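Local coordinates for pesticidal crystal protein Cry2Aa (Bacillus thuringiensis serovar kurstaki, PDB 1I5P) that lyses midgut epithelial cells of dipteran and lepidopteran larvae by a colloid-osmotic mechanism after binding to them, at residues A180-I192 / L205-Y219. Numbering follows the deposited sequence.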
ATOM      1  N   ALA A 180       7.945 -15.296   9.041  1.00 14.42           N
ATOM      2  CA  ALA A 180       7.750 -16.232  10.147  1.00 14.13           C
ATOM      3  C   ALA A 180       6.530 -15.834  10.977  1.00 15.40           C
ATOM      4  O   ALA A 180       5.786 -16.690  11.458  1.00 14.80           O
ATOM      5  CB  ALA A 180       8.995 -16.275  11.030  1.00 13.85           C
ATOM      6  N   ALA A 181       6.335 -14.532  11.157  1.00 14.05           N
ATOM      7  CA  ALA A 181       5.188 -14.045  11.905  1.00 14.01           C
ATOM      8  C   ALA A 181       3.939 -14.435  11.121  1.00 14.89           C
ATOM      9  O   ALA A 181       2.912 -14.776  11.709  1.00 16.56           O
ATOM     10  CB  ALA A 181       5.264 -12.526  12.076  1.00 11.76           C
ATOM     11  N   ASN A 182       4.032 -14.399   9.793  1.00 15.49           N
ATOM     12  CA  ASN A 182       2.909 -14.783   8.939  1.00 15.91           C
ATOM     13  C   ASN A 182       2.506 -16.216   9.254  1.00 14.47           C
ATOM     14  O   ASN A 182       1.326 -16.533   9.380  1.00 11.87           O
ATOM     15  CB  ASN A 182       3.290 -14.719   7.455  1.00 19.50           C
ATOM     16  CG  ASN A 182       3.131 -13.338   6.861  1.00 21.23           C
ATOM     17  OD1 ASN A 182       2.462 -12.480   7.428  1.00 22.07           O
ATOM     18  ND2 ASN A 182       3.725 -13.126   5.690  1.00 22.30           N
ATOM     19  N   MET A 183       3.507 -17.078   9.376  1.00 12.98           N
ATOM     20  CA  MET A 183       3.268 -18.483   9.654  1.00 14.24           C
ATOM     21  C   MET A 183       2.619 -18.724  11.012  1.00 12.64           C
ATOM     22  O   MET A 183       1.662 -19.486  11.120  1.00 14.22           O
ATOM     23  CB  MET A 183       4.582 -19.262   9.550  1.00 14.12           C
ATOM     24  CG  MET A 183       5.187 -19.243   8.148  1.00 17.36           C
ATOM     25  SD  MET A 183       6.877 -19.874   8.110  1.00 23.52           S
ATOM     26  CE  MET A 183       7.686 -18.703   7.025  1.00 21.59           C
ATOM     27  N   HIS A 184       3.133 -18.069  12.047  1.00 12.56           N
ATOM     28  CA  HIS A 184       2.584 -18.238  13.389  1.00 13.39           C
ATOM     29  C   HIS A 184       1.154 -17.705  13.513  1.00 12.82           C
ATOM     30  O   HIS A 184       0.276 -18.383  14.056  1.00  9.48           O
ATOM     31  CB  HIS A 184       3.475 -17.540  14.425  1.00 15.63           C
ATOM     32  CG  HIS A 184       3.135 -17.887  15.844  1.00 17.83           C
ATOM     33  ND1 HIS A 184       3.576 -17.142  16.918  1.00 17.54           N
ATOM     34  CD2 HIS A 184       2.396 -18.896  16.364  1.00 17.49           C
ATOM     35  CE1 HIS A 184       3.120 -17.675  18.036  1.00 18.23           C
ATOM     36  NE2 HIS A 184       2.401 -18.740  17.731  1.00 17.75           N
ATOM     37  N   LEU A 185       0.922 -16.493  13.015  1.00 10.87           N
ATOM     38  CA  LEU A 185      -0.403 -15.889  13.098  1.00 11.84           C
ATOM     39  C   LEU A 185      -1.418 -16.644  12.251  1.00 12.56           C
ATOM     40  O   LEU A 185      -2.586 -16.760  12.634  1.00 11.86           O
ATOM     41  CB  LEU A 185      -0.344 -14.416  12.682  1.00 11.46           C
ATOM     42  CG  LEU A 185       0.376 -13.492  13.673  1.00 14.02           C
ATOM     43  CD1 LEU A 185       0.420 -12.068  13.128  1.00 12.89           C
ATOM     44  CD2 LEU A 185      -0.343 -13.522  15.018  1.00 12.95           C
ATOM     45  N   SER A 186      -0.966 -17.159  11.108  1.00 11.50           N
ATOM     46  CA  SER A 186      -1.834 -17.924  10.218  1.00 13.24           C
ATOM     47  C   SER A 186      -2.232 -19.210  10.938  1.00 14.13           C
ATOM     48  O   SER A 186      -3.377 -19.666  10.843  1.00 13.37           O
ATOM     49  CB  SER A 186      -1.101 -18.269   8.920  1.00  8.96           C
ATOM     50  OG  SER A 186      -0.831 -17.099   8.157  1.00 16.12           O
ATOM     51  N   PHE A 187      -1.258 -19.783  11.646  1.00 13.84           N
ATOM     52  CA  PHE A 187      -1.431 -21.007  12.423  1.00 14.45           C
ATOM     53  C   PHE A 187      -2.504 -20.791  13.486  1.00 13.31           C
ATOM     54  O   PHE A 187      -3.433 -21.586  13.625  1.00 14.86           O
ATOM     55  CB  PHE A 187      -0.094 -21.382  13.088  1.00 15.28           C
ATOM     56  CG  PHE A 187      -0.233 -22.290  14.283  1.00 16.05           C
ATOM     57  CD1 PHE A 187      -0.543 -23.639  14.122  1.00 17.27           C
ATOM     58  CD2 PHE A 187      -0.065 -21.790  15.575  1.00 14.22           C
ATOM     59  CE1 PHE A 187      -0.682 -24.481  15.226  1.00 14.16           C
ATOM     60  CE2 PHE A 187      -0.202 -22.630  16.687  1.00 15.70           C
ATOM     61  CZ  PHE A 187      -0.513 -23.979  16.508  1.00 13.93           C
ATOM     62  N   ILE A 188      -2.366 -19.704  14.234  1.00 12.90           N
ATOM     63  CA  ILE A 188      -3.319 -19.366  15.280  1.00 13.74           C
ATOM     64  C   ILE A 188      -4.726 -19.192  14.704  1.00 14.12           C
ATOM     65  O   ILE A 188      -5.696 -19.716  15.245  1.00 13.17           O
ATOM     66  CB  ILE A 188      -2.878 -18.079  16.009  1.00 13.99           C
ATOM     67  CG1 ILE A 188      -1.577 -18.358  16.772  1.00 13.95           C
ATOM     68  CG2 ILE A 188      -3.985 -17.589  16.948  1.00 12.09           C
ATOM     69  CD1 ILE A 188      -0.875 -17.112  17.308  1.00 15.20           C
ATOM     70  N   ARG A 189      -4.825 -18.468  13.595  1.00 14.39           N
ATOM     71  CA  ARG A 189      -6.112 -18.250  12.951  1.00 16.11           C
ATOM     72  C   ARG A 189      -6.706 -19.586  12.505  1.00 15.78           C
ATOM     73  O   ARG A 189      -7.913 -19.792  12.591  1.00 16.05           O
ATOM     74  CB  ARG A 189      -5.954 -17.326  11.736  1.00 15.02           C
ATOM     75  CG  ARG A 189      -7.272 -16.857  11.122  1.00 14.07           C
ATOM     76  CD  ARG A 189      -7.014 -16.062   9.853  1.00  9.97           C
ATOM     77  NE  ARG A 189      -8.206 -15.384   9.340  1.00 12.26           N
ATOM     78  CZ  ARG A 189      -8.870 -15.754   8.250  1.00 12.40           C
ATOM     79  NH1 ARG A 189      -8.470 -16.806   7.550  1.00  9.75           N
ATOM     80  NH2 ARG A 189      -9.917 -15.052   7.841  1.00 14.42           N
ATOM     81  N   ASP A 190      -5.855 -20.491  12.029  1.00 16.76           N
ATOM     82  CA  ASP A 190      -6.320 -21.801  11.579  1.00 15.61           C
ATOM     83  C   ASP A 190      -6.971 -22.567  12.727  1.00 16.95           C
ATOM     84  O   ASP A 190      -8.040 -23.155  12.559  1.00 15.75           O
ATOM     85  CB  ASP A 190      -5.159 -22.625  11.011  1.00 14.26           C
ATOM     86  CG  ASP A 190      -4.792 -22.226   9.586  1.00 14.36           C
ATOM     87  OD1 ASP A 190      -5.502 -21.389   8.990  1.00 14.12           O
ATOM     88  OD2 ASP A 190      -3.794 -22.762   9.058  1.00 12.84           O
ATOM     89  N   VAL A 191      -6.329 -22.561  13.892  1.00 16.29           N
ATOM     90  CA  VAL A 191      -6.872 -23.262  15.050  1.00 15.07           C
ATOM     91  C   VAL A 191      -8.268 -22.739  15.369  1.00 16.29           C
ATOM     92  O   VAL A 191      -9.187 -23.512  15.640  1.00 12.68           O
ATOM     93  CB  VAL A 191      -5.976 -23.067  16.295  1.00 16.81           C
ATOM     94  CG1 VAL A 191      -6.662 -23.644  17.531  1.00 16.83           C
ATOM     95  CG2 VAL A 191      -4.626 -23.733  16.073  1.00 12.37           C
ATOM     96  N   ILE A 192      -8.414 -21.420  15.320  1.00 16.27           N
ATOM     97  CA  ILE A 192      -9.686 -20.767  15.609  1.00 15.02           C
ATOM     98  C   ILE A 192     -10.799 -21.134  14.625  1.00 16.65           C
ATOM     99  O   ILE A 192     -11.872 -21.595  15.030  1.00 15.95           O
ATOM    100  CB  ILE A 192      -9.529 -19.228  15.596  1.00 14.43           C
ATOM    101  CG1 ILE A 192      -8.560 -18.797  16.706  1.00 13.89           C
ATOM    102  CG2 ILE A 192     -10.892 -18.561  15.757  1.00 10.18           C
ATOM    103  CD1 ILE A 192      -8.184 -17.331  16.668  1.00 14.23           C
ATOM    104  N   LEU A 205      -9.953 -22.839  22.405  1.00 21.21           N
ATOM    105  CA  LEU A 205     -10.446 -21.870  21.437  1.00 21.32           C
ATOM    106  C   LEU A 205     -10.349 -20.459  21.993  1.00 21.04           C
ATOM    107  O   LEU A 205      -9.820 -19.562  21.339  1.00 18.89           O
ATOM    108  CB  LEU A 205     -11.901 -22.177  21.065  1.00 21.38           C
ATOM    109  CG  LEU A 205     -12.630 -21.123  20.227  1.00 20.23           C
ATOM    110  CD1 LEU A 205     -11.802 -20.768  18.993  1.00 19.52           C
ATOM    111  CD2 LEU A 205     -13.997 -21.659  19.821  1.00 18.58           C
ATOM    112  N   ARG A 206     -10.864 -20.267  23.201  1.00 22.17           N
ATOM    113  CA  ARG A 206     -10.823 -18.960  23.825  1.00 23.18           C
ATOM    114  C   ARG A 206      -9.385 -18.469  23.966  1.00 23.23           C
ATOM    115  O   ARG A 206      -9.094 -17.296  23.719  1.00 22.76           O
ATOM    116  CB  ARG A 206     -11.481 -19.001  25.199  1.00 26.58           C
ATOM    117  CG  ARG A 206     -11.500 -17.645  25.883  1.00 34.70           C
ATOM    118  CD  ARG A 206     -12.319 -16.634  25.084  1.00 38.35           C
ATOM    119  NE  ARG A 206     -11.612 -15.365  24.921  1.00 43.36           N
ATOM    120  CZ  ARG A 206     -12.146 -14.272  24.383  1.00 46.08           C
ATOM    121  NH1 ARG A 206     -13.402 -14.281  23.951  1.00 47.57           N
ATOM    122  NH2 ARG A 206     -11.421 -13.167  24.273  1.00 47.38           N
ATOM    123  N   THR A 207      -8.488 -19.363  24.370  1.00 21.42           N
ATOM    124  CA  THR A 207      -7.084 -19.001  24.525  1.00 20.98           C
ATOM    125  C   THR A 207      -6.495 -18.553  23.187  1.00 19.89           C
ATOM    126  O   THR A 207      -5.800 -17.544  23.119  1.00 20.14           O
ATOM    127  CB  THR A 207      -6.259 -20.185  25.081  1.00 22.19           C
ATOM    128  OG1 THR A 207      -6.701 -20.490  26.410  1.00 23.42           O
ATOM    129  CG2 THR A 207      -4.774 -19.848  25.111  1.00 21.19           C
ATOM    130  N   TYR A 208      -6.776 -19.295  22.119  1.00 18.49           N
ATOM    131  CA  TYR A 208      -6.248 -18.931  20.810  1.00 18.77           C
ATOM    132  C   TYR A 208      -6.824 -17.647  20.241  1.00 17.29           C
ATOM    133  O   TYR A 208      -6.192 -17.000  19.414  1.00 18.11           O
ATOM    134  CB  TYR A 208      -6.404 -20.090  19.815  1.00 17.08           C
ATOM    135  CG  TYR A 208      -5.209 -21.014  19.868  1.00 17.19           C
ATOM    136  CD1 TYR A 208      -4.976 -21.809  20.991  1.00 16.97           C
ATOM    137  CD2 TYR A 208      -4.244 -21.002  18.858  1.00 16.17           C
ATOM    138  CE1 TYR A 208      -3.813 -22.558  21.118  1.00 14.72           C
ATOM    139  CE2 TYR A 208      -3.071 -21.752  18.977  1.00 16.15           C
ATOM    140  CZ  TYR A 208      -2.862 -22.519  20.110  1.00 15.83           C
ATOM    141  OH  TYR A 208      -1.683 -23.214  20.252  1.00 19.96           O
ATOM    142  N   ARG A 209      -8.018 -17.262  20.674  1.00 18.94           N
ATOM    143  CA  ARG A 209      -8.575 -16.005  20.188  1.00 18.98           C
ATOM    144  C   ARG A 209      -7.684 -14.899  20.765  1.00 20.13           C
ATOM    145  O   ARG A 209      -7.364 -13.930  20.078  1.00 19.92           O
ATOM    146  CB  ARG A 209     -10.020 -15.810  20.672  1.00 19.65           C
ATOM    147  CG  ARG A 209     -11.063 -16.749  20.066  1.00 19.49           C
ATOM    148  CD  ARG A 209     -12.450 -16.378  20.592  1.00 19.82           C
ATOM    149  NE  ARG A 209     -13.522 -17.273  20.156  1.00 19.92           N
ATOM    150  CZ  ARG A 209     -14.124 -17.228  18.972  1.00 20.90           C
ATOM    151  NH1 ARG A 209     -13.769 -16.327  18.066  1.00 20.37           N
ATOM    152  NH2 ARG A 209     -15.114 -18.070  18.707  1.00 21.82           N
ATOM    153  N   ASP A 210      -7.280 -15.052  22.028  1.00 19.65           N
ATOM    154  CA  ASP A 210      -6.417 -14.060  22.670  1.00 21.24           C
ATOM    155  C   ASP A 210      -5.037 -14.088  22.032  1.00 20.71           C
ATOM    156  O   ASP A 210      -4.383 -13.052  21.909  1.00 20.56           O
ATOM    157  CB  ASP A 210      -6.285 -14.320  24.176  1.00 22.45           C
ATOM    158  CG  ASP A 210      -7.550 -13.988  24.944  1.00 24.37           C
ATOM    159  OD1 ASP A 210      -8.383 -13.217  24.424  1.00 24.06           O
ATOM    160  OD2 ASP A 210      -7.702 -14.491  26.078  1.00 26.55           O
ATOM    161  N   TYR A 211      -4.595 -15.277  21.636  1.00 18.44           N
ATOM    162  CA  TYR A 211      -3.300 -15.416  20.983  1.00 18.81           C
ATOM    163  C   TYR A 211      -3.258 -14.578  19.701  1.00 18.16           C
ATOM    164  O   TYR A 211      -2.312 -13.823  19.469  1.00 18.05           O
ATOM    165  CB  TYR A 211      -3.031 -16.883  20.635  1.00 19.11           C
ATOM    166  CG  TYR A 211      -2.480 -17.731  21.767  1.00 18.58           C
ATOM    167  CD1 TYR A 211      -2.228 -19.089  21.577  1.00 20.21           C
ATOM    168  CD2 TYR A 211      -2.185 -17.176  23.012  1.00 19.27           C
ATOM    169  CE1 TYR A 211      -1.694 -19.877  22.595  1.00 21.35           C
ATOM    170  CE2 TYR A 211      -1.650 -17.956  24.040  1.00 21.04           C
ATOM    171  CZ  TYR A 211      -1.406 -19.303  23.823  1.00 22.18           C
ATOM    172  OH  TYR A 211      -0.852 -20.078  24.814  1.00 21.92           O
ATOM    173  N   LEU A 212      -4.286 -14.715  18.869  1.00 17.33           N
ATOM    174  CA  LEU A 212      -4.331 -13.971  17.616  1.00 16.93           C
ATOM    175  C   LEU A 212      -4.194 -12.475  17.878  1.00 16.83           C
ATOM    176  O   LEU A 212      -3.418 -11.786  17.217  1.00 14.10           O
ATOM    177  CB  LEU A 212      -5.641 -14.245  16.871  1.00 15.92           C
ATOM    178  CG  LEU A 212      -5.715 -13.635  15.462  1.00 18.94           C
ATOM    179  CD1 LEU A 212      -4.581 -14.187  14.603  1.00 16.97           C
ATOM    180  CD2 LEU A 212      -7.067 -13.946  14.824  1.00 15.00           C
ATOM    181  N   ARG A 213      -4.947 -11.973  18.850  1.00 16.39           N
ATOM    182  CA  ARG A 213      -4.881 -10.559  19.172  1.00 18.04           C
ATOM    183  C   ARG A 213      -3.537 -10.172  19.783  1.00 16.88           C
ATOM    184  O   ARG A 213      -2.866  -9.259  19.295  1.00 13.75           O
ATOM    185  CB  ARG A 213      -5.991 -10.163  20.147  1.00 19.00           C
ATOM    186  CG  ARG A 213      -5.940  -8.680  20.537  1.00 23.15           C
ATOM    187  CD  ARG A 213      -6.552  -8.436  21.909  1.00 27.79           C
ATOM    188  NE  ARG A 213      -6.564  -7.020  22.287  1.00 31.61           N
ATOM    189  CZ  ARG A 213      -5.572  -6.381  22.908  1.00 31.18           C
ATOM    190  NH1 ARG A 213      -4.457  -7.016  23.243  1.00 31.63           N
ATOM    191  NH2 ARG A 213      -5.706  -5.095  23.206  1.00 30.07           N
ATOM    192  N   ASN A 214      -3.144 -10.862  20.850  1.00 17.17           N
ATOM    193  CA  ASN A 214      -1.895 -10.539  21.542  1.00 18.39           C
ATOM    194  C   ASN A 214      -0.635 -10.691  20.711  1.00 18.11           C
ATOM    195  O   ASN A 214       0.259  -9.851  20.789  1.00 18.51           O
ATOM    196  CB  ASN A 214      -1.773 -11.360  22.829  1.00 18.36           C
ATOM    197  CG  ASN A 214      -2.855 -11.016  23.842  1.00 22.01           C
ATOM    198  OD1 ASN A 214      -3.469  -9.953  23.774  1.00 25.30           O
ATOM    199  ND2 ASN A 214      -3.081 -11.912  24.796  1.00 24.47           N
ATOM    200  N   TYR A 215      -0.549 -11.748  19.913  1.00 16.59           N
ATOM    201  CA  TYR A 215       0.639 -11.918  19.092  1.00 15.95           C
ATOM    202  C   TYR A 215       0.633 -10.936  17.921  1.00 15.54           C
ATOM    203  O   TYR A 215       1.684 -10.465  17.498  1.00 14.52           O
ATOM    204  CB  TYR A 215       0.764 -13.369  18.622  1.00 17.77           C
ATOM    205  CG  TYR A 215       1.269 -14.282  19.725  1.00 16.87           C
ATOM    206  CD1 TYR A 215       0.413 -15.166  20.378  1.00 16.07           C
ATOM    207  CD2 TYR A 215       2.599 -14.217  20.153  1.00 17.77           C
ATOM    208  CE1 TYR A 215       0.866 -15.965  21.433  1.00 17.29           C
ATOM    209  CE2 TYR A 215       3.062 -15.008  21.204  1.00 17.19           C
ATOM    210  CZ  TYR A 215       2.192 -15.881  21.839  1.00 19.81           C
ATOM    211  OH  TYR A 215       2.657 -16.666  22.870  1.00 20.64           O
ATOM    212  N   THR A 216      -0.550 -10.606  17.413  1.00 15.59           N
ATOM    213  CA  THR A 216      -0.635  -9.636  16.321  1.00 15.33           C
ATOM    214  C   THR A 216      -0.068  -8.319  16.854  1.00 16.40           C
ATOM    215  O   THR A 216       0.664  -7.611  16.165  1.00 15.23           O
ATOM    216  CB  THR A 216      -2.102  -9.413  15.870  1.00 15.10           C
ATOM    217  OG1 THR A 216      -2.563 -10.567  15.154  1.00 11.42           O
ATOM    218  CG2 THR A 216      -2.211  -8.185  14.980  1.00 12.64           C
ATOM    219  N   ARG A 217      -0.415  -8.007  18.097  1.00 16.19           N
ATOM    220  CA  ARG A 217       0.065  -6.797  18.737  1.00 17.44           C
ATOM    221  C   ARG A 217       1.589  -6.810  18.864  1.00 17.03           C
ATOM    222  O   ARG A 217       2.267  -5.897  18.391  1.00 14.70           O
ATOM    223  CB  ARG A 217      -0.586  -6.653  20.115  1.00 19.58           C
ATOM    224  CG  ARG A 217       0.098  -5.658  21.042  1.00 23.59           C
ATOM    225  CD  ARG A 217       0.625  -6.382  22.268  1.00 27.56           C
ATOM    226  NE  ARG A 217      -0.381  -6.491  23.316  1.00 28.29           N
ATOM    227  CZ  ARG A 217      -0.427  -7.467  24.218  1.00 28.82           C
ATOM    228  NH1 ARG A 217       0.472  -8.441  24.202  1.00 27.20           N
ATOM    229  NH2 ARG A 217      -1.367  -7.455  25.150  1.00 29.88           N
ATOM    230  N   ASP A 218       2.126  -7.851  19.490  1.00 17.22           N
ATOM    231  CA  ASP A 218       3.571  -7.962  19.685  1.00 17.14           C
ATOM    232  C   ASP A 218       4.362  -7.915  18.383  1.00 16.45           C
ATOM    233  O   ASP A 218       5.328  -7.153  18.256  1.00 14.82           O
ATOM    234  CB  ASP A 218       3.910  -9.259  20.424  1.00 18.04           C
ATOM    235  CG  ASP A 218       3.313  -9.312  21.817  1.00 18.97           C
ATOM    236  OD1 ASP A 218       2.803  -8.277  22.285  1.00 18.97           O
ATOM    237  OD2 ASP A 218       3.358 -10.389  22.445  1.00 22.53           O
ATOM    238  N   TYR A 219       3.958  -8.736  17.423  1.00 15.09           N
ATOM    239  CA  TYR A 219       4.642  -8.788  16.144  1.00 15.23           C
ATOM    240  C   TYR A 219       4.472  -7.503  15.342  1.00 14.53           C
ATOM    241  O   TYR A 219       5.411  -7.047  14.689  1.00 15.81           O
ATOM    242  CB  TYR A 219       4.143  -9.988  15.342  1.00 15.71           C
ATOM    243  CG  TYR A 219       4.364 -11.324  16.025  1.00 16.34           C
ATOM    244  CD1 TYR A 219       3.684 -12.459  15.592  1.00 14.42           C
ATOM    245  CD2 TYR A 219       5.249 -11.456  17.098  1.00 16.32           C
ATOM    246  CE1 TYR A 219       3.875 -13.689  16.204  1.00 16.16           C
ATOM    247  CE2 TYR A 219       5.451 -12.693  17.722  1.00 14.46           C
ATOM    248  CZ  TYR A 219       4.757 -13.802  17.270  1.00 16.26           C
ATOM    249  OH  TYR A 219       4.913 -15.025  17.882  1.00 15.38           O
TER
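Ile188 and Ile192 drive as knobs into holes on helix 205-219, packing two antiparallel neighbours of the helical bundle that forms the N-terminal domain of this three-domain delta-endotoxin. The segment axes come within 9.0 Å of each other at 152°. Ile188 sits among Tyr208, Tyr211, Leu212 and Tyr215: its CG2 branch, anti to the backbone N, presses on the backbone with 3.4 Å to Tyr208 O, while Ile188 CD1 touches Tyr215 CD1. One turn on, Ile192 fills the hole lined by Leu205, Tyr208, Arg209 and Leu212, with CD1 lying 3.8 Å from Arg209 CA.

Tyr208 returns the knob from the other side, among Phe187, Ile188, Val191 and Ile192. Val191 CG1 makes a CH-pi contact over one face of the Tyr208 ring, 4.1 Å from the centroid; Tyr211 CD1 covers the opposite face, and Phe187 CE2 meets the ring edge in plane. Helix 145-160 also touches this tyrosine, through Val150 and Gln154.

Toward the other end the packing turns aromatic. His184 points its edge at the face of Tyr215, the ring planes inclined at 55°, and His184 CE1 stands 4.0 Å above the plane of the Tyr215 ring, over its centre. Leu185 and Tyr219 run alongside each other, pointing opposite ways, with Leu185 CG against Tyr219 CD1; Leu185 CD2 lies 3.8 Å from Tyr215 CB.

One polar link crosses this buried, largely apolar interface. With CG of His184 anti to its backbone N (chi1 -169°), the imidazole swings toward Tyr219, and His184 ND1 and Tyr219 OH share a bent hydrogen bond of 2.7 Å, the hydroxyl lying in the imidazole plane.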